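Local coordinates for protein condensin complex subunit 3 (Schizosaccharomyces pombe, PDB 5OQR) that serves as a regulatory HEAT-repeat subunit of the condensin complex, which is required to convert interphase chromatin into mitotic-like condensed chromosomes, at residues V424-E429 against L463-C468; C468-I473 against C514-D519; D485-L490 against E508-V513; P526-C531 against K540-R545. One frame throughout, in Å; residues are numbered along the deposited sequence.

Contact 1. Residues V424-E429 against L463-C468; sequences VEIITE and LSYVQC
The ring of Tyr-465 meets helix 416-434 with its rim: Ile-426 and Ile-427 both lie at the edge, near the ring plane, and neither covers a face. The CD2-CE2 side does the touching. Ile-426 CG2 comes to 4.0 Å from Tyr-465 CE2, the two side chains crossing at about a right angle. Closer to the backbone, Ile-427 CG1 packs 3.5 Å from Tyr-465 CB, and these two side chains run past one another in opposite directions. With CG1 set opposite the carbonyl carbon (chi1 -71°) and an extended chi2, Ile-427 stretches beyond the tyrosine, and its CD1 stands 4.0 Å from Val-466 CG2. The methyl also lies beside the backbone N of Val-466, 3.8 Å from CD1. This is side-by-side packing of helices in an alpha-solenoid of the HEAT type: the short segments run nearly antiparallel, at 169°, with axes 10.0 Å apart, wide enough for a layer of large apolar side chains between them. Were Ile-427 cut back to an alanine, the loss of everything beyond CB would probably open a gap beside Tyr-465 CB and leave Val-466 CG2 without its apolar mate on this helix. Met-486 of helix 480-495 packs on both Ile-427 and Val-466. The hydroxyl of Tyr-465 is held by a hydrogen bond to the backbone O of Leu-392, in helix 378-394, the same helix against which Ile-426 packs.

Contact 2. Residues C468-I473 against C514-D519; sequences CLFENI and CLLNAD
Apolar contact joins Leu-516 to Phe-470 and Ile-473, and one methyl carries most of it. Leu-516 CD1 lies 3.5 Å from Phe-470 CD1, reaching the ring obliquely. The same methyl is also 3.5 Å from Ile-473 CD1, so it points at both at once, where the ring and the isoleucine tip sit side by side; the leucine side chain crosses each of them at about a right angle. Ile-473 reaches it because CG1 is folded in between the backbone N and the carbonyl carbon (chi1 54°), which brings CG1 itself to 4.0 Å from Leu-516 CD1. The other leucine methyl turns elsewhere: Leu-516 CD2 stands 4.0 Å from the backbone O of Ile-473. Met-483 of helix 480-495 adds to this cluster, touching both Phe-470 and Leu-516.

Polar interactions belong to the backbone and the flanks. Asn-517, just after the leucine, is the N-cap of the helix that follows, its OD1 accepting from Leu-520 N. Cys-514 O, at the close of helix 500-514, is bonded to His-554 NE2.

A third set of contacts comes from another protein. A basic side chain of that chain is hydrogen-bonded to Ile-473 O, while Leu-515 and Leu-516 pack against basic side chains of the same partner. Two turns thus meet here, the one leaving helix 457-471 and the one between helices 500-514 and 518-534, as happens along the edge of a HEAT-type alpha-solenoid, where helix ends are stacked side by side and here face a bound chain.

Contact 3. Residues D485-L490 against E508-V513; sequences DMLKTL and ECLSLV
Leu-487 reaches out from helix 480-495 to Leu-510 and Val-513 on helix 500-514. Its CB only sets the direction: Leu-487 CB stays 6.1 Å from the nearest side-chain atom of the other segment, Val-513 CG1, and the chain has to close the rest of the distance. CG, held beside the backbone N (chi1 -76°), comes to 4.6 Å from Val-513 CG1. Beyond it the two methyls part. CD1 stays with the valine, 4.5 Å from its CG1. CD2 faces both partners, 4.3 Å from Leu-510 CD1 and 4.4 Å from Val-513 CG1. This is a loose van der Waals contact, and a purely apolar one. The two helices form the hairpin of one HEAT repeat, the seventh of the chain, and Leu-487 bridges its inner faces at a place where helix 480-495 takes a wider, pi-type turn through residues 487-490. Ile-491 continues the same seam, packing against Cys-509, Leu-510 and Val-513. Helix 518-534 also packs on the two partners, with Leu-527 and Tyr-528 on Leu-510 and with Leu-520 on Val-513. Elsewhere on helix 500-514, Phe-470 of helix 457-471 touches Leu-512 and Val-513, and an apolar side chain of another protein packs on Ser-511 and Leu-512.

Contact 4. Residues P526-C531 against K540-R545; sequences PLYLHC and KCTAIR
With chi1 at -71° the CG of Tyr-528 sits on the backbone N side, and a chi2 of 102° stands the ring nearly upright, which brings CE2 up to Thr-542 on the next helix. Thr-542 presents its methyl there, OG1 being turned back to bond to Val-538 O; CG2 lies 4.3 Å from Tyr-528 CE2, at the ring edge and near its plane. Beside it, Ala-543 CB sits 3.2 Å from Tyr-528 O. The CA atoms of Tyr-528 and Ala-543 are 5.1 Å apart, a closeness consistent with the small alanine side chain at this point. One turn on, Cys-531 faces the start of the other segment. Lys-540 points away from it and curls over Tyr-532, bonding to that residue's O by NZ and making a cation-pi contact with its ring. Tyr-528 OH is bonded to Ser-511 OG and Leu-507 O, which ties this pair to helix 500-514. The segment axes approach to 8.5 Å and cross at -144°, the closely packed antiparallel helix pair of a HEAT repeat, here the eighth.

Overall arrangement
All four contacts lie on one side of the chain's centre, on helices between 416-434 and 537-554. Contact 1 comes first along the chain, contact 2 encloses contact 3, and contact 4 follows. Contacts 1 and 2 share helix 457-471, with centres about 14 Å apart; contacts 2 and 4 share helix 518-534. The centres of contacts 2 and 3 are about 9 Å apart and those of contacts 3 and 4 about 16 Å, and both pairs touch, whereas contacts 1 and 4, centres about 24 Å apart, do not. Successive helices thus pack on one another, contacts 3 and 4 within HEAT repeats 7 and 8. Another protein chain reaches contacts 2, 3 and 4 but not the segments of contact 1.

Contact 1. Residues V424-E429 against L463-C468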
loop_
_atom_site.group_PDB
_atom_site.type_symbol
_atom_site.label_atom_id
_atom_site.label_comp_id
_atom_site.label_asym_id
_atom_site.label_seq_id
_atom_site.Cartn_x
_atom_site.Cartn_y
_atom_site.Cartn_z
ATOM N N VAL A 424 40.809 -1.965 -13.392
ATOM C CA VAL A 424 41.791 -2.956 -12.961
ATOM C C VAL A 424 43.084 -2.271 -12.543
ATOM O O VAL A 424 43.716 -2.660 -11.554
ATOM C CB VAL A 424 42.030 -3.997 -14.070
ATOM C CG1 VAL A 424 43.257 -4.850 -13.763
ATOM C CG2 VAL A 424 40.809 -4.889 -14.222
ATOM N N GLU A 425 43.505 -1.246 -13.289
ATOM C CA GLU A 425 44.674 -0.473 -12.883
ATOM C C GLU A 425 44.471 0.114 -11.494
ATOM O O GLU A 425 45.337 -0.010 -10.623
ATOM C CB GLU A 425 44.953 0.632 -13.901
ATOM C CG GLU A 425 45.388 0.125 -15.262
ATOM C CD GLU A 425 45.361 1.209 -16.323
ATOM O OE1 GLU A 425 45.037 2.366 -15.983
ATOM O OE2 GLU A 425 45.660 0.905 -17.498
ATOM N N ILE A 426 43.319 0.746 -11.268
ATOM C CA ILE A 426 43.017 1.304 -9.953
ATOM C C ILE A 426 43.085 0.216 -8.890
ATOM O O ILE A 426 43.739 0.374 -7.854
ATOM C CB ILE A 426 41.640 1.994 -9.968
ATOM C CG1 ILE A 426 41.650 3.171 -10.947
ATOM C CG2 ILE A 426 41.256 2.468 -8.569
ATOM C CD1 ILE A 426 40.319 3.866 -11.103
ATOM N N ILE A 427 42.410 -0.910 -9.135
ATOM C CA ILE A 427 42.360 -1.976 -8.140
ATOM C C ILE A 427 43.762 -2.466 -7.811
ATOM O O ILE A 427 44.071 -2.772 -6.652
ATOM C CB ILE A 427 41.458 -3.123 -8.635
ATOM C CG1 ILE A 427 39.992 -2.685 -8.614
ATOM C CG2 ILE A 427 41.635 -4.371 -7.769
ATOM C CD1 ILE A 427 39.045 -3.647 -9.292
ATOM N N THR A 428 44.632 -2.555 -8.816
ATOM C CA THR A 428 45.990 -3.029 -8.571
ATOM C C THR A 428 46.764 -2.055 -7.696
ATOM O O THR A 428 47.503 -2.470 -6.796
ATOM C CB THR A 428 46.721 -3.248 -9.895
ATOM O OG1 THR A 428 45.942 -4.104 -10.739
ATOM C CG2 THR A 428 48.082 -3.888 -9.655
ATOM N N GLU A 429 46.609 -0.753 -7.941
ATOM C CA GLU A 429 47.327 0.241 -7.152
ATOM C C GLU A 429 46.856 0.231 -5.703
ATOM O O GLU A 429 47.672 0.258 -4.775
ATOM C CB GLU A 429 47.150 1.624 -7.774
ATOM C CG GLU A 429 47.775 1.751 -9.154
ATOM C CD GLU A 429 47.549 3.114 -9.780
ATOM O OE1 GLU A 429 46.833 3.939 -9.173
ATOM O OE2 GLU A 429 48.088 3.360 -10.880
ATOM N N LEU A 463 37.940 -5.861 -3.005
ATOM C CA LEU A 463 36.818 -6.689 -3.427
ATOM C C LEU A 463 35.577 -5.852 -3.699
ATOM O O LEU A 463 34.797 -6.180 -4.598
ATOM C CB LEU A 463 36.523 -7.747 -2.367
ATOM C CG LEU A 463 37.600 -8.813 -2.162
ATOM C CD1 LEU A 463 37.277 -9.664 -0.948
ATOM C CD2 LEU A 463 37.737 -9.684 -3.400
ATOM N N SER A 464 35.375 -4.776 -2.939
ATOM C CA SER A 464 34.274 -3.868 -3.236
ATOM C C SER A 464 34.448 -3.213 -4.598
ATOM O O SER A 464 33.458 -2.941 -5.285
ATOM C CB SER A 464 34.163 -2.806 -2.145
ATOM O OG SER A 464 33.877 -3.404 -0.895
ATOM N N TYR A 465 35.690 -2.944 -5.005
ATOM C CA TYR A 465 35.932 -2.428 -6.347
ATOM C C TYR A 465 35.711 -3.512 -7.391
ATOM O O TYR A 465 35.201 -3.237 -8.481
ATOM C CB TYR A 465 37.354 -1.875 -6.461
ATOM C CG TYR A 465 37.600 -0.555 -5.765
ATOM C CD1 TYR A 465 36.786 -0.117 -4.731
ATOM C CD2 TYR A 465 38.655 0.258 -6.152
ATOM C CE1 TYR A 465 37.022 1.090 -4.100
ATOM C CE2 TYR A 465 38.896 1.463 -5.530
ATOM C CZ TYR A 465 38.079 1.873 -4.505
ATOM O OH TYR A 465 38.322 3.076 -3.888
ATOM N N VAL A 466 36.108 -4.746 -7.078
ATOM C CA VAL A 466 35.858 -5.866 -7.979
ATOM C C VAL A 466 34.361 -6.082 -8.134
ATOM O O VAL A 466 33.860 -6.309 -9.241
ATOM C CB VAL A 466 36.552 -7.138 -7.457
ATOM C CG1 VAL A 466 36.380 -8.278 -8.444
ATOM C CG2 VAL A 466 38.025 -6.882 -7.202
ATOM N N GLN A 467 33.629 -6.017 -7.025
ATOM C CA GLN A 467 32.187 -6.214 -7.065
ATOM C C GLN A 467 31.521 -5.196 -7.982
ATOM O O GLN A 467 30.687 -5.552 -8.822
ATOM C CB GLN A 467 31.623 -6.123 -5.649
ATOM C CG GLN A 467 30.178 -6.541 -5.518
ATOM C CD GLN A 467 29.684 -6.440 -4.092
ATOM O OE1 GLN A 467 30.463 -6.197 -3.171
ATOM N NE2 GLN A 467 28.385 -6.625 -3.899
ATOM N N CYS A 468 31.883 -3.920 -7.842
ATOM C CA CYS A 468 31.280 -2.887 -8.675
ATOM C C CYS A 468 31.722 -3.005 -10.127
ATOM O O CYS A 468 31.003 -2.562 -11.029
ATOM C CB CYS A 468 31.631 -1.504 -8.133
ATOM S SG CYS A 468 30.842 -1.090 -6.574
#

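Contact 2. Residues C468-I473 against C514-D519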
loop_
_atom_site.group_PDB
_atom_site.type_symbol
_atom_site.label_atom_id
_atom_site.label_comp_id
_atom_site.label_asym_id
_atom_site.label_seq_id
_atom_site.Cartn_x
_atom_site.Cartn_y
_atom_site.Cartn_z
ATOM N N CYS A 468 31.883 -3.920 -7.842
ATOM C CA CYS A 468 31.280 -2.887 -8.675
ATOM C C CYS A 468 31.722 -3.005 -10.127
ATOM O O CYS A 468 31.003 -2.562 -11.029
ATOM C CB CYS A 468 31.631 -1.504 -8.133
ATOM S SG CYS A 468 30.842 -1.090 -6.574
ATOM N N LEU A 469 32.896 -3.582 -10.373
ATOM C CA LEU A 469 33.366 -3.753 -11.742
ATOM C C LEU A 469 32.427 -4.660 -12.525
ATOM O O LEU A 469 31.909 -4.283 -13.581
ATOM C CB LEU A 469 34.790 -4.315 -11.735
ATOM C CG LEU A 469 35.322 -4.872 -13.061
ATOM C CD1 LEU A 469 35.267 -3.835 -14.161
ATOM C CD2 LEU A 469 36.739 -5.385 -12.890
ATOM N N PHE A 470 32.190 -5.866 -12.014
ATOM C CA PHE A 470 31.335 -6.826 -12.695
ATOM C C PHE A 470 29.856 -6.492 -12.577
ATOM O O PHE A 470 29.040 -7.127 -13.253
ATOM C CB PHE A 470 31.609 -8.228 -12.153
ATOM C CG PHE A 470 32.995 -8.719 -12.449
ATOM C CD1 PHE A 470 33.363 -9.037 -13.743
ATOM C CD2 PHE A 470 33.935 -8.845 -11.443
ATOM C CE1 PHE A 470 34.635 -9.479 -14.027
ATOM C CE2 PHE A 470 35.209 -9.289 -11.723
ATOM C CZ PHE A 470 35.558 -9.607 -13.016
ATOM N N GLU A 471 29.492 -5.514 -11.749
ATOM C CA GLU A 471 28.128 -5.006 -11.736
ATOM C C GLU A 471 27.838 -4.085 -12.909
ATOM O O GLU A 471 26.666 -3.873 -13.234
ATOM C CB GLU A 471 27.858 -4.249 -10.434
ATOM C CG GLU A 471 27.095 -5.042 -9.394
ATOM C CD GLU A 471 27.027 -4.331 -8.056
ATOM O OE1 GLU A 471 27.315 -3.116 -8.013
ATOM O OE2 GLU A 471 26.691 -4.986 -7.047
ATOM N N ASN A 472 28.870 -3.540 -13.553
ATOM C CA ASN A 472 28.707 -2.502 -14.564
ATOM C C ASN A 472 29.095 -2.961 -15.965
ATOM O O ASN A 472 29.237 -2.121 -16.859
ATOM C CB ASN A 472 29.522 -1.269 -14.178
ATOM C CG ASN A 472 28.820 -0.408 -13.154
ATOM O OD1 ASN A 472 29.059 -0.528 -11.956
ATOM N ND2 ASN A 472 27.939 0.466 -13.623
ATOM N N ILE A 473 29.268 -4.263 -16.182
ATOM C CA ILE A 473 29.492 -4.801 -17.515
ATOM C C ILE A 473 28.450 -5.879 -17.777
ATOM O O ILE A 473 27.876 -6.461 -16.855
ATOM C CB ILE A 473 30.920 -5.356 -17.700
ATOM C CG1 ILE A 473 31.247 -6.387 -16.620
ATOM C CG2 ILE A 473 31.927 -4.222 -17.665
ATOM C CD1 ILE A 473 32.474 -7.203 -16.927
ATOM N N CYS A 514 30.059 -15.260 -12.647
ATOM C CA CYS A 514 29.295 -16.359 -13.222
ATOM C C CYS A 514 28.176 -15.851 -14.118
ATOM O O CYS A 514 27.784 -16.536 -15.067
ATOM C CB CYS A 514 28.733 -17.235 -12.107
ATOM S SG CYS A 514 29.986 -18.188 -11.246
ATOM N N LEU A 515 27.653 -14.655 -13.844
ATOM C CA LEU A 515 26.630 -14.067 -14.697
ATOM C C LEU A 515 27.172 -13.621 -16.046
ATOM O O LEU A 515 26.384 -13.200 -16.900
ATOM C CB LEU A 515 25.983 -12.876 -13.991
ATOM C CG LEU A 515 25.466 -13.140 -12.577
ATOM C CD1 LEU A 515 24.836 -11.883 -12.004
ATOM C CD2 LEU A 515 24.475 -14.293 -12.561
ATOM N N LEU A 516 28.486 -13.691 -16.258
ATOM C CA LEU A 516 29.088 -13.299 -17.525
ATOM C C LEU A 516 29.529 -14.484 -18.371
ATOM O O LEU A 516 29.758 -14.314 -19.572
ATOM C CB LEU A 516 30.294 -12.387 -17.272
ATOM C CG LEU A 516 29.979 -11.082 -16.535
ATOM C CD1 LEU A 516 31.251 -10.346 -16.177
ATOM C CD2 LEU A 516 29.085 -10.193 -17.377
ATOM N N ASN A 517 29.651 -15.670 -17.781
ATOM C CA ASN A 517 30.059 -16.863 -18.515
ATOM C C ASN A 517 29.205 -18.034 -18.056
ATOM O O ASN A 517 29.203 -18.374 -16.870
ATOM C CB ASN A 517 31.543 -17.161 -18.301
ATOM C CG ASN A 517 32.114 -18.052 -19.380
ATOM O OD1 ASN A 517 32.338 -19.242 -19.165
ATOM N ND2 ASN A 517 32.338 -17.481 -20.557
ATOM N N ALA A 518 28.491 -18.651 -18.999
ATOM C CA ALA A 518 27.580 -19.736 -18.653
ATOM C C ALA A 518 28.336 -20.977 -18.199
ATOM O O ALA A 518 27.915 -21.657 -17.256
ATOM C CB ALA A 518 26.682 -20.062 -19.845
ATOM N N ASP A 519 29.450 -21.297 -18.858
ATOM C CA ASP A 519 30.217 -22.475 -18.471
ATOM C C ASP A 519 30.814 -22.310 -17.080
ATOM O O ASP A 519 30.885 -23.275 -16.313
ATOM C CB ASP A 519 31.311 -22.751 -19.500
ATOM C CG ASP A 519 30.809 -23.552 -20.687
ATOM O OD1 ASP A 519 30.120 -24.572 -20.471
ATOM O OD2 ASP A 519 31.096 -23.162 -21.838
#

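Contact 3. Residues D485-L490 against E508-V513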
loop_
_atom_site.group_PDB
_atom_site.type_symbol
_atom_site.label_atom_id
_atom_site.label_comp_id
_atom_site.label_asym_id
_atom_site.label_seq_id
_atom_site.Cartn_x
_atom_site.Cartn_y
_atom_site.Cartn_z
ATOM N N ASP A 485 42.426 -12.593 -14.354
ATOM C CA ASP A 485 43.263 -11.872 -13.403
ATOM C C ASP A 485 42.531 -11.668 -12.081
ATOM O O ASP A 485 43.015 -12.082 -11.021
ATOM C CB ASP A 485 43.687 -10.529 -13.999
ATOM C CG ASP A 485 44.809 -9.874 -13.218
ATOM O OD1 ASP A 485 44.904 -8.631 -13.240
ATOM O OD2 ASP A 485 45.597 -10.603 -12.580
ATOM N N MET A 486 41.362 -11.025 -12.123
ATOM C CA MET A 486 40.603 -10.796 -10.897
ATOM C C MET A 486 40.309 -12.107 -10.179
ATOM O O MET A 486 40.320 -12.161 -8.944
ATOM C CB MET A 486 39.298 -10.061 -11.208
ATOM C CG MET A 486 39.466 -8.759 -11.984
ATOM S SD MET A 486 40.820 -7.742 -11.388
ATOM C CE MET A 486 40.170 -7.297 -9.804
ATOM N N LEU A 487 40.044 -13.173 -10.932
ATOM C CA LEU A 487 39.788 -14.469 -10.316
ATOM C C LEU A 487 41.023 -14.976 -9.581
ATOM O O LEU A 487 40.967 -15.296 -8.388
ATOM C CB LEU A 487 39.341 -15.474 -11.380
ATOM C CG LEU A 487 37.910 -15.355 -11.907
ATOM C CD1 LEU A 487 37.708 -16.300 -13.073
ATOM C CD2 LEU A 487 36.892 -15.645 -10.817
ATOM N N LYS A 488 42.157 -15.056 -10.281
ATOM C CA LYS A 488 43.364 -15.606 -9.674
ATOM C C LYS A 488 43.879 -14.719 -8.548
ATOM O O LYS A 488 44.336 -15.221 -7.516
ATOM C CB LYS A 488 44.452 -15.791 -10.733
ATOM C CG LYS A 488 44.156 -16.883 -11.745
ATOM C CD LYS A 488 45.415 -17.353 -12.464
ATOM C CE LYS A 488 45.914 -16.340 -13.482
ATOM N NZ LYS A 488 46.488 -17.016 -14.680
ATOM N N THR A 489 43.811 -13.401 -8.725
ATOM C CA THR A 489 44.481 -12.498 -7.798
ATOM C C THR A 489 43.646 -12.200 -6.560
ATOM O O THR A 489 44.209 -12.020 -5.476
ATOM C CB THR A 489 44.836 -11.191 -8.509
ATOM O OG1 THR A 489 45.538 -11.481 -9.724
ATOM C CG2 THR A 489 45.718 -10.321 -7.625
ATOM N N LEU A 490 42.321 -12.143 -6.684
ATOM C CA LEU A 490 41.498 -11.646 -5.586
ATOM C C LEU A 490 40.332 -12.558 -5.221
ATOM O O LEU A 490 40.176 -12.926 -4.053
ATOM C CB LEU A 490 40.972 -10.257 -5.934
ATOM C CG LEU A 490 42.069 -9.202 -6.065
ATOM C CD1 LEU A 490 41.918 -8.438 -7.355
ATOM C CD2 LEU A 490 42.042 -8.258 -4.879
ATOM N N GLU A 508 30.237 -13.182 -3.313
ATOM C CA GLU A 508 29.439 -12.219 -4.064
ATOM C C GLU A 508 30.156 -11.796 -5.340
ATOM O O GLU A 508 29.522 -11.612 -6.384
ATOM C CB GLU A 508 29.127 -11.003 -3.197
ATOM C CG GLU A 508 28.409 -11.332 -1.900
ATOM C CD GLU A 508 28.195 -10.110 -1.030
ATOM O OE1 GLU A 508 27.303 -9.297 -1.352
ATOM O OE2 GLU A 508 28.929 -9.954 -0.031
ATOM N N CYS A 509 31.480 -11.637 -5.275
ATOM C CA CYS A 509 32.245 -11.306 -6.471
ATOM C C CYS A 509 32.248 -12.465 -7.457
ATOM O O CYS A 509 32.099 -12.261 -8.666
ATOM C CB CYS A 509 33.680 -10.930 -6.096
ATOM S SG CYS A 509 33.863 -9.355 -5.252
ATOM N N LEU A 510 32.427 -13.688 -6.958
ATOM C CA LEU A 510 32.402 -14.855 -7.831
ATOM C C LEU A 510 31.056 -14.988 -8.531
ATOM O O LEU A 510 30.995 -15.345 -9.712
ATOM C CB LEU A 510 32.716 -16.109 -7.020
ATOM C CG LEU A 510 32.608 -17.450 -7.745
ATOM C CD1 LEU A 510 33.393 -17.451 -9.040
ATOM C CD2 LEU A 510 33.089 -18.561 -6.840
ATOM N N SER A 511 29.967 -14.691 -7.823
ATOM C CA SER A 511 28.640 -14.801 -8.418
ATOM C C SER A 511 28.510 -13.895 -9.633
ATOM O O SER A 511 28.012 -14.314 -10.683
ATOM C CB SER A 511 27.572 -14.461 -7.378
ATOM O OG SER A 511 27.643 -15.333 -6.267
ATOM N N LEU A 512 28.955 -12.643 -9.508
ATOM C CA LEU A 512 28.801 -11.686 -10.599
ATOM C C LEU A 512 29.626 -12.076 -11.815
ATOM O O LEU A 512 29.278 -11.706 -12.940
ATOM C CB LEU A 512 29.190 -10.287 -10.126
ATOM C CG LEU A 512 28.245 -9.645 -9.111
ATOM C CD1 LEU A 512 28.882 -8.417 -8.497
ATOM C CD2 LEU A 512 26.925 -9.285 -9.768
ATOM N N VAL A 513 30.720 -12.812 -11.617
ATOM C CA VAL A 513 31.493 -13.290 -12.756
ATOM C C VAL A 513 30.774 -14.448 -13.426
ATOM O O VAL A 513 30.855 -14.617 -14.648
ATOM C CB VAL A 513 32.913 -13.688 -12.311
ATOM C CG1 VAL A 513 33.721 -14.210 -13.487
ATOM C CG2 VAL A 513 33.616 -12.505 -11.684
#

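Contact 4. Residues P526-C531 against K540-R545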
loop_
_atom_site.group_PDB
_atom_site.type_symbol
_atom_site.label_atom_id
_atom_site.label_comp_id
_atom_site.label_asym_id
_atom_site.label_seq_id
_atom_site.Cartn_x
_atom_site.Cartn_y
_atom_site.Cartn_z
ATOM N N PRO A 526 27.685 -26.523 -8.077
ATOM C CA PRO A 526 27.914 -27.358 -6.885
ATOM C C PRO A 526 28.372 -26.570 -5.673
ATOM O O PRO A 526 27.965 -26.879 -4.546
ATOM C CB PRO A 526 28.987 -28.346 -7.361
ATOM C CG PRO A 526 28.799 -28.428 -8.829
ATOM C CD PRO A 526 28.354 -27.067 -9.270
ATOM N N LEU A 527 29.215 -25.557 -5.874
ATOM C CA LEU A 527 29.700 -24.761 -4.752
ATOM C C LEU A 527 28.552 -24.043 -4.057
ATOM O O LEU A 527 28.424 -24.093 -2.829
ATOM C CB LEU A 527 30.744 -23.758 -5.243
ATOM C CG LEU A 527 31.306 -22.795 -4.195
ATOM C CD1 LEU A 527 32.054 -23.553 -3.113
ATOM C CD2 LEU A 527 32.205 -21.782 -4.856
ATOM N N TYR A 528 27.703 -23.367 -4.830
ATOM C CA TYR A 528 26.608 -22.610 -4.238
ATOM C C TYR A 528 25.527 -23.508 -3.654
ATOM O O TYR A 528 24.766 -23.053 -2.794
ATOM C CB TYR A 528 26.021 -21.664 -5.280
ATOM C CG TYR A 528 26.959 -20.526 -5.593
ATOM C CD1 TYR A 528 27.727 -20.529 -6.746
ATOM C CD2 TYR A 528 27.100 -19.464 -4.713
ATOM C CE1 TYR A 528 28.594 -19.494 -7.024
ATOM C CE2 TYR A 528 27.963 -18.427 -4.979
ATOM C CZ TYR A 528 28.708 -18.446 -6.133
ATOM O OH TYR A 528 29.566 -17.407 -6.396
ATOM N N LEU A 529 25.437 -24.763 -4.094
ATOM C CA LEU A 529 24.583 -25.721 -3.400
ATOM C C LEU A 529 25.200 -26.124 -2.069
ATOM O O LEU A 529 24.496 -26.241 -1.061
ATOM C CB LEU A 529 24.346 -26.948 -4.275
ATOM C CG LEU A 529 23.618 -26.688 -5.592
ATOM C CD1 LEU A 529 23.693 -27.909 -6.483
ATOM C CD2 LEU A 529 22.169 -26.300 -5.341
ATOM N N HIS A 530 26.517 -26.337 -2.049
ATOM C CA HIS A 530 27.210 -26.598 -0.792
ATOM C C HIS A 530 27.116 -25.407 0.150
ATOM O O HIS A 530 27.123 -25.580 1.374
ATOM C CB HIS A 530 28.672 -26.945 -1.069
ATOM C CG HIS A 530 29.456 -27.289 0.159
ATOM N ND1 HIS A 530 30.361 -26.423 0.732
ATOM C CD2 HIS A 530 29.467 -28.406 0.926
ATOM C CE1 HIS A 530 30.898 -26.992 1.797
ATOM N NE2 HIS A 530 30.373 -28.194 1.937
ATOM N N CYS A 531 27.019 -24.193 -0.394
ATOM C CA CYS A 531 26.864 -23.016 0.455
ATOM C C CYS A 531 25.522 -23.025 1.172
ATOM O O CYS A 531 25.424 -22.582 2.321
ATOM C CB CYS A 531 27.013 -21.742 -0.378
ATOM S SG CYS A 531 28.712 -21.334 -0.834
ATOM N N LYS A 540 23.182 -18.840 2.732
ATOM C CA LYS A 540 22.005 -19.361 2.049
ATOM C C LYS A 540 21.390 -18.305 1.143
ATOM O O LYS A 540 20.997 -18.601 0.010
ATOM C CB LYS A 540 20.977 -19.844 3.070
ATOM C CG LYS A 540 21.380 -21.090 3.829
ATOM C CD LYS A 540 20.386 -21.378 4.940
ATOM C CE LYS A 540 20.777 -22.601 5.742
ATOM N NZ LYS A 540 20.450 -23.864 5.031
ATOM N N CYS A 541 21.294 -17.065 1.627
ATOM C CA CYS A 541 20.751 -15.993 0.802
ATOM C C CYS A 541 21.637 -15.716 -0.405
ATOM O O CYS A 541 21.135 -15.352 -1.471
ATOM C CB CYS A 541 20.578 -14.725 1.634
ATOM S SG CYS A 541 19.387 -14.870 2.972
ATOM N N THR A 542 22.951 -15.884 -0.261
ATOM C CA THR A 542 23.844 -15.695 -1.398
ATOM C C THR A 542 23.629 -16.783 -2.439
ATOM O O THR A 542 23.692 -16.520 -3.644
ATOM C CB THR A 542 25.301 -15.675 -0.925
ATOM O OG1 THR A 542 25.522 -14.518 -0.114
ATOM C CG2 THR A 542 26.270 -15.642 -2.104
ATOM N N ALA A 543 23.371 -18.011 -1.990
ATOM C CA ALA A 543 23.120 -19.107 -2.919
ATOM C C ALA A 543 21.833 -18.881 -3.700
ATOM O O ALA A 543 21.804 -19.045 -4.924
ATOM C CB ALA A 543 23.064 -20.430 -2.157
ATOM N N ILE A 544 20.756 -18.499 -3.009
ATOM C CA ILE A 544 19.467 -18.308 -3.674
ATOM C C ILE A 544 19.581 -17.242 -4.758
ATOM O O ILE A 544 19.107 -17.426 -5.884
ATOM C CB ILE A 544 18.377 -17.946 -2.647
ATOM C CG1 ILE A 544 18.209 -19.055 -1.604
ATOM C CG2 ILE A 544 17.044 -17.673 -3.343
ATOM C CD1 ILE A 544 17.686 -20.368 -2.147
ATOM N N ARG A 545 20.193 -16.104 -4.429
ATOM C CA ARG A 545 20.325 -15.036 -5.415
ATOM C C ARG A 545 21.198 -15.470 -6.582
ATOM O O ARG A 545 20.886 -15.186 -7.744
ATOM C CB ARG A 545 20.906 -13.780 -4.764
ATOM C CG ARG A 545 20.076 -13.197 -3.636
ATOM C CD ARG A 545 20.606 -11.831 -3.225
ATOM N NE ARG A 545 20.177 -11.450 -1.883
ATOM C CZ ARG A 545 20.867 -11.690 -0.774
ATOM N NH1 ARG A 545 22.035 -12.315 -0.827
ATOM N NH2 ARG A 545 20.386 -11.302 0.398
#